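Local coordinates for protein fluoroacetyl-CoA thioesterase (Streptomyces cattleya, PDB 3KUV) that hydrolyses fluoroacetyl-CoA to fluoroacetate and CoA before it can react with citrate synthase, and so confers fluoroacetate resistance, at residues G47-A52 with V104-G109; V54-P59 with L100-S105. The protein carries 1 engineered substitution. All blocks are in the same frame, centred on the assembly; numbering follows the deposited sequence.

Contact 1 of 2, residues G47-A52 with V104-G109; sequences GLMEWA and VSAHDG
Where M49 meets V104 and A106 no polar bond crosses, and the gripped polar group lies just past the strand, at D108. Its OD1 accepts the backbone N-H groups of V110 and D111, while OD2 is hydrogen-bonded to T80 OG1 and forms a salt bridge with K135 of the second subunit. On the helix side the contact is carried by M49. It starts from a helical backbone 7.0 Å from V104, measured between the two CA atoms, and its chain runs extended beyond CG (chi2 175°), which carries sulfur and methyl across the gap. M49 SD touches V104 CG2 at 3.9 Å, and M49 CE lies 4.1 Å from that same CG2. The methyl also reaches the next residue on this face of the strand, with M49 CE 4.1 Å from A106 CB. One valine branch therefore receives both ends of the S-CH3 group. The short helix and strand axes stand 9.6 Å apart at 118°, and M49 occupies part of that separation and also packs against I72 and V74 of strand 65-75. E50 points away from this strand; its OE1 forms a salt bridge with R120, a substrate-binding residue, and E50 packs on the engineered S42 of the second subunit. Chemically, nondirectional dispersion contacts seat the helix on the sheet, while its other side presents the active-site glutamate.

Contact 2 of 2, residues V54-P59 with L100-S105; sequences VRAMAP and LSWRVS. With ACT (acetate ion), chain I.
A bend at the third torsion of M57 (chi3 80°) turns its methyl toward L100, and W102, with CG anti to the carbonyl carbon (chi1 -55°), extends its six-membered ring toward the C-terminal part of helix 42-57. M57 and L100 reach toward each other tip to tip. M57 CG lies 3.7 Å from L100 CD2, and M57 CE lies 4.0 Å from L100 CD1, so both leucine branches are used. The same M57 CG also meets the indole: it sits at the ring edge, near its plane, 3.6 Å from W102 CZ2. One methylene thus bridges two residues that face the helix from alternate positions of strand 99-107. A56 adds a second footing on the ring, its CB approaching obliquely at 3.7 Å from W102 CH2. R103, next along the strand, takes no part in this apolar cluster. Its guanidinium meets an acetate, probably from the crystallisation liquor, at the edge: R103 NE donates to acetate O over 3.0 Å with a bent N-H...O angle of 137°, and a weak bond from R103 NH2 ends on the same oxygen. The last part of the hot dog fold's long helix here packs on the antiparallel sheet: W102 also meets A90 and L92 of strand 85-96, L100 meets V122 of strand 112-124, A56 touches F11 of strand 10-16, and M57 touches S67 of strand 65-75.

In the fold
After strand 10-16 and two short helices the chain forms helix 42-57, which supplies 47-52 and then 54-59, passes through strands 65-75 and 85-96, and returns along strand 99-107. Contact 2 closes the inner loop, with 40 residues between its segments; contact 1 closes the outer one, with 51. The pairing is nested rather than crossed, because the later helix segment meets the earlier part of the strand. The two share V104 and S105, and their centres lie 11 Å apart. Together they fix two successive portions of the helix to the central strand of the five-stranded antiparallel sheet, the helix-against-sheet packing of the hot dog fold, and helix residues of both also touch the second subunit.

Contact 1 of 2, residues G47-A52 with V104-G109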
loop_
_atom_site.group_PDB
_atom_site.type_symbol
_atom_site.label_atom_id
_atom_site.label_comp_id
_atom_site.label_asym_id
_atom_site.label_seq_id
_atom_site.Cartn_x
_atom_site.Cartn_y
_atom_site.Cartn_z
ATOM N N GLY B 47 0.950 0.502 4.414
ATOM C CA GLY B 47 2.093 0.928 5.246
ATOM C C GLY B 47 1.801 0.667 6.733
ATOM O O GLY B 47 2.739 0.439 7.520
ATOM N N LEU B 48 0.547 0.831 7.165
ATOM C CA LEU B 48 0.213 0.617 8.576
ATOM C C LEU B 48 0.321 -0.856 8.939
ATOM O O LEU B 48 0.751 -1.169 10.080
ATOM C CB LEU B 48 -1.267 1.075 8.796
ATOM C CG LEU B 48 -1.711 1.094 10.298
ATOM C CD1 LEU B 48 -0.964 2.219 11.090
ATOM C CD2 LEU B 48 -3.215 1.367 10.325
ATOM N N MET B 49 -0.093 -1.730 8.015
ATOM C CA MET B 49 0.101 -3.196 8.278
ATOM C C MET B 49 1.596 -3.531 8.361
ATOM O O MET B 49 2.044 -4.277 9.237
ATOM C CB MET B 49 -0.526 -3.975 7.092
ATOM C CG MET B 49 -2.033 -3.877 7.269
ATOM S SD MET B 49 -2.875 -4.643 5.852
ATOM C CE MET B 49 -4.566 -4.963 6.573
ATOM N N GLU B 50 2.417 -2.950 7.495
ATOM C CA GLU B 50 3.860 -3.136 7.604
ATOM C C GLU B 50 4.332 -2.668 8.972
ATOM O O GLU B 50 5.135 -3.337 9.614
ATOM C CB GLU B 50 4.659 -2.363 6.523
ATOM C CG GLU B 50 4.383 -2.908 5.122
ATOM C CD GLU B 50 5.506 -2.434 4.183
ATOM O OE1 GLU B 50 6.700 -2.831 4.308
ATOM O OE2 GLU B 50 5.234 -1.604 3.240
ATOM N N TRP B 51 3.928 -1.464 9.361
ATOM C CA TRP B 51 4.365 -0.893 10.635
ATOM C C TRP B 51 4.023 -1.825 11.800
ATOM O O TRP B 51 4.882 -2.016 12.697
ATOM C CB TRP B 51 3.677 0.481 10.755
ATOM C CG TRP B 51 4.167 1.398 11.909
ATOM C CD1 TRP B 51 5.116 1.106 12.900
ATOM C CD2 TRP B 51 3.576 2.655 12.243
ATOM N NE1 TRP B 51 5.187 2.212 13.798
ATOM C CE2 TRP B 51 4.224 3.133 13.438
ATOM C CE3 TRP B 51 2.518 3.414 11.675
ATOM C CZ2 TRP B 51 3.847 4.347 14.037
ATOM C CZ3 TRP B 51 2.132 4.634 12.287
ATOM C CH2 TRP B 51 2.842 5.077 13.474
ATOM N N ALA B 52 2.809 -2.325 11.860
ATOM C CA ALA B 52 2.445 -3.293 12.887
ATOM C C ALA B 52 3.433 -4.450 12.908
ATOM O O ALA B 52 3.859 -4.825 14.003
ATOM C CB ALA B 52 1.030 -3.810 12.663
ATOM N N VAL B 104 -2.727 -10.759 8.507
ATOM C CA VAL B 104 -3.055 -9.407 8.987
ATOM C C VAL B 104 -4.537 -9.117 8.815
ATOM O O VAL B 104 -5.206 -9.624 7.893
ATOM C CB VAL B 104 -2.222 -8.338 8.298
ATOM C CG1 VAL B 104 -0.747 -8.486 8.750
ATOM C CG2 VAL B 104 -2.244 -8.366 6.743
ATOM N N SER B 105 -5.083 -8.307 9.715
ATOM C CA SER B 105 -6.462 -7.827 9.515
ATOM C C SER B 105 -6.590 -6.495 10.185
ATOM O O SER B 105 -5.717 -6.105 11.019
ATOM C CB SER B 105 -7.482 -8.777 10.029
ATOM O OG SER B 105 -7.346 -8.960 11.430
ATOM N N ALA B 106 -7.598 -5.750 9.804
ATOM C CA ALA B 106 -7.748 -4.371 10.346
ATOM C C ALA B 106 -9.243 -4.042 10.494
ATOM O O ALA B 106 -10.104 -4.586 9.762
ATOM C CB ALA B 106 -7.030 -3.331 9.478
ATOM N N HIS B 107 -9.581 -3.311 11.554
ATOM C CA HIS B 107 -10.939 -2.871 11.796
ATOM C C HIS B 107 -10.828 -1.448 12.281
ATOM O O HIS B 107 -9.792 -1.026 12.847
ATOM C CB HIS B 107 -11.486 -3.892 12.760
ATOM C CG HIS B 107 -11.424 -3.526 14.164
ATOM N ND1 HIS B 107 -10.800 -4.314 15.097
ATOM C CD2 HIS B 107 -11.855 -2.420 14.825
ATOM C CE1 HIS B 107 -10.841 -3.715 16.272
ATOM N NE2 HIS B 107 -11.464 -2.545 16.144
ATOM N N ASP B 108 -11.881 -0.655 12.007
ATOM C CA ASP B 108 -11.827 0.760 12.416
ATOM C C ASP B 108 -12.717 1.098 13.616
ATOM O O ASP B 108 -13.091 2.258 13.780
ATOM C CB ASP B 108 -12.098 1.722 11.235
ATOM C CG ASP B 108 -13.490 1.526 10.614
ATOM O OD1 ASP B 108 -14.354 0.891 11.231
ATOM O OD2 ASP B 108 -13.646 2.105 9.491
ATOM N N GLY B 109 -13.104 0.099 14.396
ATOM C CA GLY B 109 -14.036 0.333 15.502
ATOM C C GLY B 109 -15.515 0.216 15.070
ATOM O O GLY B 109 -16.410 0.008 15.924
#

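Contact 2 of 2, residues V54-P59 with L100-S105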
loop_
_atom_site.group_PDB
_atom_site.type_symbol
_atom_site.label_atom_id
_atom_site.label_comp_id
_atom_site.label_asym_id
_atom_site.label_seq_id
_atom_site.Cartn_x
_atom_site.Cartn_y
_atom_site.Cartn_z
ATOM N N VAL B 54 6.508 -4.648 11.686
ATOM C CA VAL B 54 7.814 -4.178 12.144
ATOM C C VAL B 54 7.929 -4.074 13.667
ATOM O O VAL B 54 8.927 -4.476 14.291
ATOM C CB VAL B 54 8.166 -2.801 11.420
ATOM C CG1 VAL B 54 9.301 -2.058 12.075
ATOM C CG2 VAL B 54 8.386 -3.019 9.866
ATOM N N ARG B 55 6.888 -3.522 14.302
ATOM C CA ARG B 55 6.914 -3.425 15.810
ATOM C C ARG B 55 6.939 -4.828 16.439
ATOM O O ARG B 55 7.715 -5.020 17.413
ATOM C CB ARG B 55 5.666 -2.614 16.291
ATOM C CG ARG B 55 5.790 -1.116 15.942
ATOM C CD ARG B 55 4.555 -0.389 16.540
ATOM N NE ARG B 55 4.487 -0.535 18.007
ATOM C CZ ARG B 55 3.384 -0.311 18.759
ATOM N NH1 ARG B 55 2.150 -0.013 18.237
ATOM N NH2 ARG B 55 3.449 -0.345 20.093
ATOM N N ALA B 56 6.167 -5.760 15.872
ATOM C CA ALA B 56 6.054 -7.136 16.433
ATOM C C ALA B 56 7.460 -7.812 16.341
ATOM O O ALA B 56 7.851 -8.546 17.265
ATOM C CB ALA B 56 5.080 -7.858 15.724
ATOM N N MET B 57 8.166 -7.592 15.246
ATOM C CA MET B 57 9.475 -8.239 14.987
ATOM C C MET B 57 10.625 -7.660 15.689
ATOM O O MET B 57 11.756 -8.274 15.743
ATOM C CB MET B 57 9.798 -7.871 13.514
ATOM C CG MET B 57 9.292 -8.833 12.685
ATOM S SD MET B 57 9.681 -8.220 10.910
ATOM C CE MET B 57 11.377 -8.703 10.747
ATOM N N ALA B 58 10.521 -6.464 16.198
ATOM C CA ALA B 58 11.738 -5.737 16.660
ATOM C C ALA B 58 12.597 -6.398 17.724
ATOM O O ALA B 58 13.853 -6.368 17.637
ATOM C CB ALA B 58 11.399 -4.268 17.129
ATOM N N PRO B 59 11.974 -7.012 18.721
ATOM C CA PRO B 59 12.875 -7.354 19.837
ATOM C C PRO B 59 13.663 -8.607 19.505
ATOM O O PRO B 59 14.537 -9.033 20.313
ATOM C CB PRO B 59 11.921 -7.646 21.013
ATOM C CG PRO B 59 10.492 -7.484 20.527
ATOM C CD PRO B 59 10.547 -7.378 18.958
ATOM N N LEU B 100 9.748 -13.861 7.204
ATOM C CA LEU B 100 8.686 -13.880 8.238
ATOM C C LEU B 100 7.351 -13.655 7.499
ATOM O O LEU B 100 7.264 -12.758 6.654
ATOM C CB LEU B 100 8.848 -12.850 9.375
ATOM C CG LEU B 100 10.010 -13.079 10.338
ATOM C CD1 LEU B 100 11.300 -12.573 9.729
ATOM C CD2 LEU B 100 9.760 -12.414 11.693
ATOM N N SER B 101 6.338 -14.450 7.796
ATOM C CA SER B 101 5.052 -14.443 7.096
ATOM C C SER B 101 4.017 -14.223 8.128
ATOM O O SER B 101 4.044 -14.813 9.274
ATOM C CB SER B 101 4.796 -15.799 6.437
ATOM O OG SER B 101 5.781 -16.123 5.407
ATOM N N TRP B 102 3.013 -13.391 7.811
ATOM C CA TRP B 102 2.032 -12.938 8.755
ATOM C C TRP B 102 0.608 -13.046 8.154
ATOM O O TRP B 102 0.474 -12.930 6.906
ATOM C CB TRP B 102 2.283 -11.447 9.000
ATOM C CG TRP B 102 3.734 -11.104 9.451
ATOM C CD1 TRP B 102 4.837 -10.838 8.670
ATOM C CD2 TRP B 102 4.082 -10.901 10.734
ATOM N NE1 TRP B 102 5.911 -10.578 9.441
ATOM C CE2 TRP B 102 5.470 -10.645 10.764
ATOM C CE3 TRP B 102 3.343 -11.016 11.961
ATOM C CZ2 TRP B 102 6.106 -10.350 11.931
ATOM C CZ3 TRP B 102 3.968 -10.812 13.068
ATOM C CH2 TRP B 102 5.372 -10.477 13.090
ATOM N N ARG B 103 -0.413 -13.258 8.987
ATOM C CA ARG B 103 -1.788 -13.006 8.669
ATOM C C ARG B 103 -2.111 -11.653 9.276
ATOM O O ARG B 103 -1.806 -11.405 10.503
ATOM C CB ARG B 103 -2.695 -14.140 9.243
ATOM C CG ARG B 103 -4.061 -14.126 8.732
ATOM C CD ARG B 103 -5.046 -15.230 9.260
ATOM N NE ARG B 103 -6.314 -14.994 8.538
ATOM C CZ ARG B 103 -7.269 -14.099 8.842
ATOM N NH1 ARG B 103 -7.184 -13.294 9.900
ATOM N NH2 ARG B 103 -8.348 -14.018 8.054
ATOM N N VAL B 104 -2.727 -10.759 8.507
ATOM C CA VAL B 104 -3.055 -9.407 8.987
ATOM C C VAL B 104 -4.537 -9.117 8.815
ATOM O O VAL B 104 -5.206 -9.624 7.893
ATOM C CB VAL B 104 -2.222 -8.338 8.298
ATOM C CG1 VAL B 104 -0.747 -8.486 8.750
ATOM C CG2 VAL B 104 -2.244 -8.366 6.743
ATOM N N SER B 105 -5.083 -8.307 9.715
ATOM C CA SER B 105 -6.462 -7.827 9.515
ATOM C C SER B 105 -6.590 -6.495 10.185
ATOM O O SER B 105 -5.717 -6.105 11.019
ATOM C CB SER B 105 -7.482 -8.777 10.029
ATOM O OG SER B 105 -7.346 -8.960 11.430
HETATM C C ACT I . -8.211 -17.217 5.842
HETATM O O ACT I . -7.983 -16.990 7.091
HETATM O OXT ACT I . -8.168 -18.435 5.544
HETATM C CH3 ACT I . -8.538 -16.179 4.772
#